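Local structure of lectin (Colocasia esculenta, 5T1X) at residues B[32-37]-B[74-79]; B[56-61]-B[66-71]; B[90-93]-B[97-100]. The protein probably binds mannose-containing glycans, as expected of a GNA-related lectin from taro. One frame throughout, in Å; residues are numbered along the deposited sequence.

Contact 1 (B[32-37]-B[74-79])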
loop_
_atom_site.group_PDB
_atom_site.type_symbol
_atom_site.label_atom_id
_atom_site.label_comp_id
_atom_site.label_asym_id
_atom_site.label_seq_id
_atom_site.Cartn_x
_atom_site.Cartn_y
_atom_site.Cartn_z
ATOM N N GLY B 32 -14.695 -3.089 18.405
ATOM C CA GLY B 32 -15.815 -3.935 18.805
ATOM C C GLY B 32 -17.122 -3.191 18.985
ATOM O O GLY B 32 -18.166 -3.832 19.118
ATOM N N ASP B 33 -17.087 -1.831 18.994
ATOM C CA ASP B 33 -18.296 -1.008 19.121
ATOM C C ASP B 33 -18.812 -0.524 17.746
ATOM O O ASP B 33 -19.639 0.385 17.695
ATOM C CB ASP B 33 -18.044 0.199 20.038
ATOM C CG ASP B 33 -17.097 1.225 19.456
ATOM O OD1 ASP B 33 -16.299 0.864 18.574
ATOM O OD2 ASP B 33 -17.138 2.381 19.900
ATOM N N CYS B 34 -18.311 -1.135 16.650
ATOM C CA CYS B 34 -18.682 -0.875 15.257
ATOM C C CYS B 34 -18.106 0.455 14.738
ATOM O O CYS B 34 -18.487 0.899 13.652
ATOM C CB CYS B 34 -20.198 -0.947 15.059
ATOM S SG CYS B 34 -20.697 -1.381 13.376
ATOM N N ASN B 35 -17.134 1.031 15.455
ATOM C CA ASN B 35 -16.500 2.267 15.039
ATOM C C ASN B 35 -15.109 2.008 14.484
ATOM O O ASN B 35 -14.309 1.329 15.130
ATOM C CB ASN B 35 -16.408 3.236 16.224
ATOM C CG ASN B 35 -16.340 4.690 15.836
ATOM O OD1 ASN B 35 -16.771 5.111 14.752
ATOM N ND2 ASN B 35 -15.872 5.505 16.753
ATOM N N LEU B 36 -14.828 2.536 13.289
ATOM C CA LEU B 36 -13.498 2.464 12.665
ATOM C C LEU B 36 -12.764 3.728 13.070
ATOM O O LEU B 36 -13.259 4.828 12.803
ATOM C CB LEU B 36 -13.588 2.316 11.139
ATOM C CG LEU B 36 -12.259 2.360 10.377
ATOM C CD1 LEU B 36 -11.397 1.102 10.665
ATOM C CD2 LEU B 36 -12.525 2.517 8.883
ATOM N N VAL B 37 -11.633 3.587 13.778
ATOM C CA VAL B 37 -10.946 4.758 14.307
ATOM C C VAL B 37 -9.485 4.811 13.900
ATOM O O VAL B 37 -8.735 3.858 14.096
ATOM C CB VAL B 37 -11.068 4.855 15.857
ATOM C CG1 VAL B 37 -10.494 6.177 16.367
ATOM C CG2 VAL B 37 -12.513 4.709 16.319
ATOM N N LYS B 74 -25.365 -5.859 6.887
ATOM C CA LYS B 74 -25.990 -4.565 6.648
ATOM C C LYS B 74 -24.855 -3.540 6.586
ATOM O O LYS B 74 -23.976 -3.559 7.450
ATOM C CB LYS B 74 -27.020 -4.224 7.741
ATOM C CG LYS B 74 -27.667 -2.847 7.568
ATOM C CD LYS B 74 -28.482 -2.439 8.785
ATOM C CE LYS B 74 -28.556 -0.937 8.947
ATOM N NZ LYS B 74 -29.409 -0.294 7.909
ATOM N N THR B 75 -24.839 -2.678 5.557
ATOM C CA THR B 75 -23.785 -1.663 5.443
ATOM C C THR B 75 -23.921 -0.623 6.563
ATOM O O THR B 75 -24.980 -0.018 6.739
ATOM C CB THR B 75 -23.790 -0.994 4.050
ATOM O OG1 THR B 75 -23.595 -2.006 3.064
ATOM C CG2 THR B 75 -22.691 0.071 3.904
ATOM N N ILE B 76 -22.836 -0.442 7.326
ATOM C CA ILE B 76 -22.759 0.531 8.410
ATOM C C ILE B 76 -22.033 1.799 7.923
ATOM O O ILE B 76 -22.369 2.915 8.333
ATOM C CB ILE B 76 -22.046 -0.124 9.629
ATOM C CG1 ILE B 76 -22.835 -1.349 10.161
ATOM C CG2 ILE B 76 -21.719 0.887 10.723
ATOM C CD1 ILE B 76 -24.377 -1.131 10.448
ATOM N N TRP B 77 -21.018 1.618 7.067
ATOM C CA TRP B 77 -20.202 2.705 6.536
ATOM C C TRP B 77 -19.528 2.244 5.264
ATOM O O TRP B 77 -19.209 1.063 5.122
ATOM C CB TRP B 77 -19.133 3.136 7.579
ATOM C CG TRP B 77 -18.216 4.247 7.138
ATOM C CD1 TRP B 77 -18.387 5.586 7.339
ATOM C CD2 TRP B 77 -16.942 4.096 6.494
ATOM N NE1 TRP B 77 -17.322 6.285 6.807
ATOM C CE2 TRP B 77 -16.420 5.391 6.286
ATOM C CE3 TRP B 77 -16.209 2.988 6.032
ATOM C CZ2 TRP B 77 -15.186 5.611 5.652
ATOM C CZ3 TRP B 77 -14.989 3.206 5.407
ATOM C CH2 TRP B 77 -14.487 4.502 5.228
ATOM N N SER B 78 -19.303 3.175 4.342
ATOM C CA SER B 78 -18.548 2.912 3.130
ATOM C C SER B 78 -17.682 4.102 2.789
ATOM O O SER B 78 -18.091 5.254 3.013
ATOM C CB SER B 78 -19.469 2.606 1.953
ATOM O OG SER B 78 -18.672 2.485 0.785
ATOM N N SER B 79 -16.515 3.830 2.182
ATOM C CA SER B 79 -15.621 4.880 1.673
ATOM C C SER B 79 -16.253 5.560 0.462
ATOM O O SER B 79 -15.862 6.666 0.092
ATOM C CB SER B 79 -14.269 4.291 1.281
ATOM O OG SER B 79 -14.425 3.281 0.291
#
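C34 and I76 bring their backbones to 8.1 Å between CA atoms, and L36 and W77 to 9.1 Å, distances too long for strand pairing, in keeping with side-chain packing of 32-37 on strand 75-78. The interface is small, 131 Å² summed over both sides, and wholly apolar. In the given one of the two conformers of C34, SG meets CG2 of I76 at 3.6 Å; a chi1 of -62° sets that methyl anti to the I76 nitrogen and within reach of the sulfur. Further along, CD2 of L36 approaches CZ3 of W77 at 4.3 Å, obliquely to the indole. I76 and W77 both face I68 on strand 66-69, a classic beta bulge, consistent with two consecutive side chains pointing toward 32-37. Strands 36-39 and 75-78 belong to different four-stranded sheets of the beta-prism II fold, and Q31, D33, N35 and V37 fit the first positions of the QxDxNxVxY mannose-binding signature of GNA-related lectins. Here D33 shapes its own loop: OD1 accepts from N of N35 at 3.2 Å, an Asx turn, with the donor standing 60° out of the carboxylate plane. H50 takes the other carboxylate oxygen; the N35 side-chain OD1 accepts from T49 N, and ND2 reaches OE1 of Q46. W77 also packs on F101 of the neighbouring subunit, and the S79 backbone N lies 3.6 Å above the W77 indole plane, offset toward its rim.

Contact 2 (B[56-61]-B[66-71])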
loop_
_atom_site.group_PDB
_atom_site.type_symbol
_atom_site.label_atom_id
_atom_site.label_comp_id
_atom_site.label_asym_id
_atom_site.label_seq_id
_atom_site.Cartn_x
_atom_site.Cartn_y
_atom_site.Cartn_z
ATOM N N CYS B 56 -19.378 -6.104 13.942
ATOM C CA CYS B 56 -19.047 -5.495 12.657
ATOM C C CYS B 56 -17.659 -5.894 12.200
ATOM O O CYS B 56 -16.793 -6.171 13.035
ATOM C CB CYS B 56 -19.176 -3.977 12.744
ATOM S SG CYS B 56 -20.802 -3.411 13.310
ATOM N N PHE B 57 -17.437 -5.849 10.890
ATOM C CA PHE B 57 -16.130 -6.116 10.326
ATOM C C PHE B 57 -15.880 -5.146 9.198
ATOM O O PHE B 57 -16.828 -4.645 8.589
ATOM C CB PHE B 57 -16.025 -7.570 9.848
ATOM C CG PHE B 57 -16.953 -7.961 8.719
ATOM C CD1 PHE B 57 -16.540 -7.868 7.391
ATOM C CD2 PHE B 57 -18.229 -8.445 8.981
ATOM C CE1 PHE B 57 -17.393 -8.232 6.352
ATOM C CE2 PHE B 57 -19.079 -8.821 7.937
ATOM C CZ PHE B 57 -18.653 -8.715 6.633
ATOM N N LEU B 58 -14.605 -4.946 8.886
ATOM C CA LEU B 58 -14.123 -4.082 7.817
ATOM C C LEU B 58 -13.566 -4.941 6.698
ATOM O O LEU B 58 -12.788 -5.856 6.958
ATOM C CB LEU B 58 -13.019 -3.172 8.378
ATOM C CG LEU B 58 -12.413 -2.172 7.404
ATOM C CD1 LEU B 58 -13.320 -0.958 7.245
ATOM C CD2 LEU B 58 -11.050 -1.709 7.880
ATOM N N ARG B 59 -13.905 -4.620 5.452
ATOM C CA ARG B 59 -13.363 -5.376 4.326
ATOM C C ARG B 59 -13.213 -4.481 3.111
ATOM O O ARG B 59 -14.146 -3.767 2.765
ATOM C CB ARG B 59 -14.263 -6.577 3.988
ATOM C CG ARG B 59 -13.710 -7.499 2.885
ATOM C CD ARG B 59 -14.714 -8.589 2.548
ATOM N NE ARG B 59 -14.258 -9.465 1.464
ATOM C CZ ARG B 59 -14.464 -9.239 0.164
ATOM N NH1 ARG B 59 -15.104 -8.144 -0.234
ATOM N NH2 ARG B 59 -14.043 -10.107 -0.741
ATOM N N LEU B 60 -12.038 -4.528 2.471
ATOM C CA LEU B 60 -11.785 -3.815 1.228
ATOM C C LEU B 60 -12.129 -4.766 0.089
ATOM O O LEU B 60 -11.643 -5.909 0.087
ATOM C CB LEU B 60 -10.315 -3.383 1.180
ATOM C CG LEU B 60 -9.818 -2.704 -0.106
ATOM C CD1 LEU B 60 -10.594 -1.393 -0.414
ATOM C CD2 LEU B 60 -8.327 -2.466 -0.014
ATOM N N ASN B 61 -12.958 -4.328 -0.874
ATOM C CA ASN B 61 -13.325 -5.239 -1.957
ATOM C C ASN B 61 -12.374 -5.107 -3.172
ATOM O O ASN B 61 -11.345 -4.422 -3.096
ATOM C CB ASN B 61 -14.799 -5.081 -2.359
ATOM C CG ASN B 61 -15.161 -3.825 -3.109
ATOM O OD1 ASN B 61 -14.304 -3.067 -3.582
ATOM N ND2 ASN B 61 -16.457 -3.601 -3.268
ATOM N N LEU B 66 -14.130 0.342 0.527
ATOM C CA LEU B 66 -13.860 -0.095 1.908
ATOM C C LEU B 66 -15.166 -0.006 2.670
ATOM O O LEU B 66 -15.775 1.063 2.703
ATOM C CB LEU B 66 -12.778 0.808 2.519
ATOM C CG LEU B 66 -12.270 0.419 3.912
ATOM C CD1 LEU B 66 -11.453 -0.880 3.882
ATOM C CD2 LEU B 66 -11.433 1.551 4.512
ATOM N N ILE B 67 -15.643 -1.132 3.204
ATOM C CA ILE B 67 -16.963 -1.169 3.846
ATOM C C ILE B 67 -16.899 -1.744 5.253
ATOM O O ILE B 67 -16.131 -2.672 5.513
ATOM C CB ILE B 67 -17.925 -2.028 2.959
ATOM C CG1 ILE B 67 -18.040 -1.464 1.520
ATOM C CG2 ILE B 67 -19.332 -2.144 3.587
ATOM C CD1 ILE B 67 -18.416 -2.505 0.474
ATOM N N ILE B 68 -17.744 -1.200 6.146
ATOM C CA ILE B 68 -18.022 -1.762 7.470
ATOM C C ILE B 68 -19.378 -2.419 7.333
ATOM O O ILE B 68 -20.355 -1.743 6.975
ATOM C CB ILE B 68 -18.020 -0.732 8.644
ATOM C CG1 ILE B 68 -16.690 0.008 8.766
ATOM C CG2 ILE B 68 -18.439 -1.413 9.977
ATOM C CD1 ILE B 68 -16.771 1.157 9.830
ATOM N N LYS B 69 -19.449 -3.725 7.615
ATOM C CA LYS B 69 -20.703 -4.482 7.594
ATOM C C LYS B 69 -21.009 -4.963 8.979
ATOM O O LYS B 69 -20.069 -5.264 9.697
ATOM C CB LYS B 69 -20.558 -5.700 6.667
ATOM C CG LYS B 69 -20.551 -5.390 5.176
ATOM C CD LYS B 69 -21.922 -4.933 4.707
ATOM C CE LYS B 69 -22.133 -5.131 3.235
ATOM N NZ LYS B 69 -23.525 -4.792 2.845
ATOM N N ASP B 70 -22.294 -5.096 9.360
ATOM C CA ASP B 70 -22.601 -5.668 10.671
ATOM C C ASP B 70 -22.709 -7.193 10.507
ATOM O O ASP B 70 -22.497 -7.704 9.401
ATOM C CB ASP B 70 -23.863 -5.048 11.307
ATOM C CG ASP B 70 -25.216 -5.421 10.723
ATOM O OD1 ASP B 70 -25.265 -6.276 9.802
ATOM O OD2 ASP B 70 -26.230 -4.893 11.212
ATOM N N ASP B 71 -23.050 -7.916 11.590
ATOM C CA ASP B 71 -23.101 -9.381 11.576
ATOM C C ASP B 71 -24.054 -9.953 10.525
ATOM O O ASP B 71 -23.873 -11.105 10.111
ATOM C CB ASP B 71 -23.522 -9.904 12.956
ATOM C CG ASP B 71 -23.234 -11.379 13.166
ATOM O OD1 ASP B 71 -22.071 -11.806 12.911
ATOM O OD2 ASP B 71 -24.142 -12.093 13.617
#
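F57 and K69, joined by two backbone hydrogen bonds, begin an antiparallel beta hairpin in one sheet of the beta-prism II fold. The strand segments run antiparallel, at 155°; in this register F57–K69 and R59–I67 are the hydrogen-bonded pairs, each with two bonds, among them N of F57 to O of K69 at 2.9 Å and N of I67 to O of R59 at 3.1 Å. Non-hydrogen-bonded pairs L58–I68 and L60–L66 turn their side chains to the buried face. There CD1 of L58 touches both CG of L66 and CG1 of I68 at 3.8 Å, wedged between them, while CD1 of L66 reaches CB of L60 at 3.9 Å. The other face carries F57, whose chi1 of 64° folds the ring back alongside K69. The K69 CB lies over one face of the F57 ring, a CH-pi contact 3.9 Å from the centroid and 28° off the normal. In the next shell, L36 covers L58 and I68 from the next sheet, and I100 covers L60 and L66. Beyond the F57 ring the K69 chain bends at chi2, its course helped by hydrogen bonds from NZ to the carbonyl O of F73 and to OG1 of T75.

Contact 3 (B[90-93]-B[97-100])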
loop_
_atom_site.group_PDB
_atom_site.type_symbol
_atom_site.label_atom_id
_atom_site.label_comp_id
_atom_site.label_asym_id
_atom_site.label_seq_id
_atom_site.Cartn_x
_atom_site.Cartn_y
_atom_site.Cartn_z
ATOM N N LEU B 90 -5.116 -1.043 1.107
ATOM C CA LEU B 90 -5.280 0.070 2.036
ATOM C C LEU B 90 -3.984 0.140 2.806
ATOM O O LEU B 90 -3.584 -0.869 3.400
ATOM C CB LEU B 90 -6.485 -0.177 2.977
ATOM C CG LEU B 90 -6.615 0.761 4.191
ATOM C CD1 LEU B 90 -7.041 2.161 3.792
ATOM C CD2 LEU B 90 -7.626 0.199 5.190
ATOM N N ILE B 91 -3.298 1.294 2.765
ATOM C CA ILE B 91 -2.044 1.454 3.479
ATOM C C ILE B 91 -2.210 2.470 4.592
ATOM O O ILE B 91 -2.601 3.603 4.324
ATOM C CB ILE B 91 -0.864 1.876 2.548
ATOM C CG1 ILE B 91 -0.731 0.950 1.299
ATOM C CG2 ILE B 91 0.468 1.943 3.343
ATOM C CD1 ILE B 91 0.332 1.401 0.285
ATOM N N LEU B 92 -1.849 2.083 5.823
ATOM C CA LEU B 92 -1.738 3.041 6.915
ATOM C C LEU B 92 -0.314 3.530 6.789
ATOM O O LEU B 92 0.626 2.811 7.151
ATOM C CB LEU B 92 -2.056 2.434 8.300
ATOM C CG LEU B 92 -1.891 3.412 9.491
ATOM C CD1 LEU B 92 -2.869 4.588 9.410
ATOM C CD2 LEU B 92 -1.999 2.683 10.823
ATOM N N ARG B 93 -0.145 4.673 6.134
ATOM C CA ARG B 93 1.173 5.205 5.805
ATOM C C ARG B 93 1.953 5.681 7.014
ATOM O O ARG B 93 1.373 6.028 8.044
ATOM C CB ARG B 93 1.021 6.355 4.799
ATOM C CG ARG B 93 0.444 5.795 3.504
ATOM C CD ARG B 93 0.238 6.761 2.366
ATOM N NE ARG B 93 0.424 8.105 2.593
ATOM C CZ ARG B 93 0.265 9.140 1.709
ATOM N NH1 ARG B 93 -0.134 8.917 0.470
ATOM N NH2 ARG B 93 0.505 10.382 2.099
ATOM N N PHE B 97 -1.648 9.172 7.114
ATOM C CA PHE B 97 -2.769 9.045 6.183
ATOM C C PHE B 97 -3.090 7.572 5.949
ATOM O O PHE B 97 -2.175 6.756 5.931
ATOM C CB PHE B 97 -2.419 9.685 4.829
ATOM C CG PHE B 97 -2.289 11.189 4.829
ATOM C CD1 PHE B 97 -3.405 11.999 4.646
ATOM C CD2 PHE B 97 -1.054 11.796 4.994
ATOM C CE1 PHE B 97 -3.283 13.388 4.637
ATOM C CE2 PHE B 97 -0.933 13.190 4.978
ATOM C CZ PHE B 97 -2.046 13.972 4.797
ATOM N N ALA B 98 -4.371 7.233 5.771
ATOM C CA ALA B 98 -4.762 5.867 5.391
ATOM C C ALA B 98 -5.301 5.994 3.985
ATOM O O ALA B 98 -6.232 6.776 3.757
ATOM C CB ALA B 98 -5.788 5.293 6.359
ATOM N N VAL B 99 -4.645 5.344 3.011
ATOM C CA VAL B 99 -4.997 5.559 1.605
ATOM C C VAL B 99 -5.272 4.249 0.886
ATOM O O VAL B 99 -4.523 3.289 1.045
ATOM C CB VAL B 99 -3.847 6.332 0.894
ATOM C CG1 VAL B 99 -4.182 6.605 -0.578
ATOM C CG2 VAL B 99 -3.525 7.642 1.619
ATOM N N ILE B 100 -6.324 4.230 0.059
ATOM C CA ILE B 100 -6.637 3.051 -0.766
ATOM C C ILE B 100 -6.012 3.267 -2.130
ATOM O O ILE B 100 -6.330 4.255 -2.814
ATOM C CB ILE B 100 -8.153 2.765 -0.896
ATOM C CG1 ILE B 100 -8.851 2.628 0.486
ATOM C CG2 ILE B 100 -8.397 1.514 -1.809
ATOM C CD1 ILE B 100 -10.378 2.582 0.377
#
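L90 and I100 lie opposite each other near the open end of a beta hairpin, the second strand of which also carries the dimer interface of this beta-prism II lectin. The strand segments run at 163°, and the tight part is where the geometry is regular: I91 and V99 exchange two backbone bonds, I91 N to V99 O at 2.9 Å and V99 N to I91 O at 3.0 Å. On the inward face CD1 of L90, placed by a chi1 of 168° that sets CG anti to the backbone nitrogen, meets CG1 of I100 at 3.8 Å. The small A98 fills in behind, its CB touching CD1 of L92 at 4.3 Å, and L66 and L28 continue this packing into the neighbouring sheets. Along the far edge of strand 98-107, A98, V99 and I100 pair with an antiparallel strand of the neighbouring subunit.

Toward the turn the contact is more open to solvent: R93 and F97 are partly exposed, and R93 has two conformers. R93 N still bonds F97 O at 2.9 Å. In the given conformer the guanidinium, held by a salt bridge to D95 and by the Y101 hydroxyl, stands at 65° to the F97 ring, with R93 NH2 obliquely 3.6 Å from F97 CD2; the ring also meets W106 of the neighbouring subunit. One guanidinium face carries V99 CG2, 3.8 Å from R93 NH1.

In the fold
From the N terminus, the chain first passes through strands 8-10 to 26-30 and then enters 32-37, which opens contact 1. That contact closes only at 74-79, and contact 2, the hairpin 56-61 with 66-71, is nested inside the loop. The two are fastened by the C34–C56 disulfide, and strand 75-78 sits beside 66-69 in the same sheet. Contact 3 follows in series, closing a short turn on the opposite side of the chain's centre; its centre lies about 16 Å from that of contact 2. Contact 1 bridges two sheets, contacts 2 and 3 each build part of one, and L66 CB on I100 CD1, at 3.7 Å, joins the sheets of contacts 2 and 3.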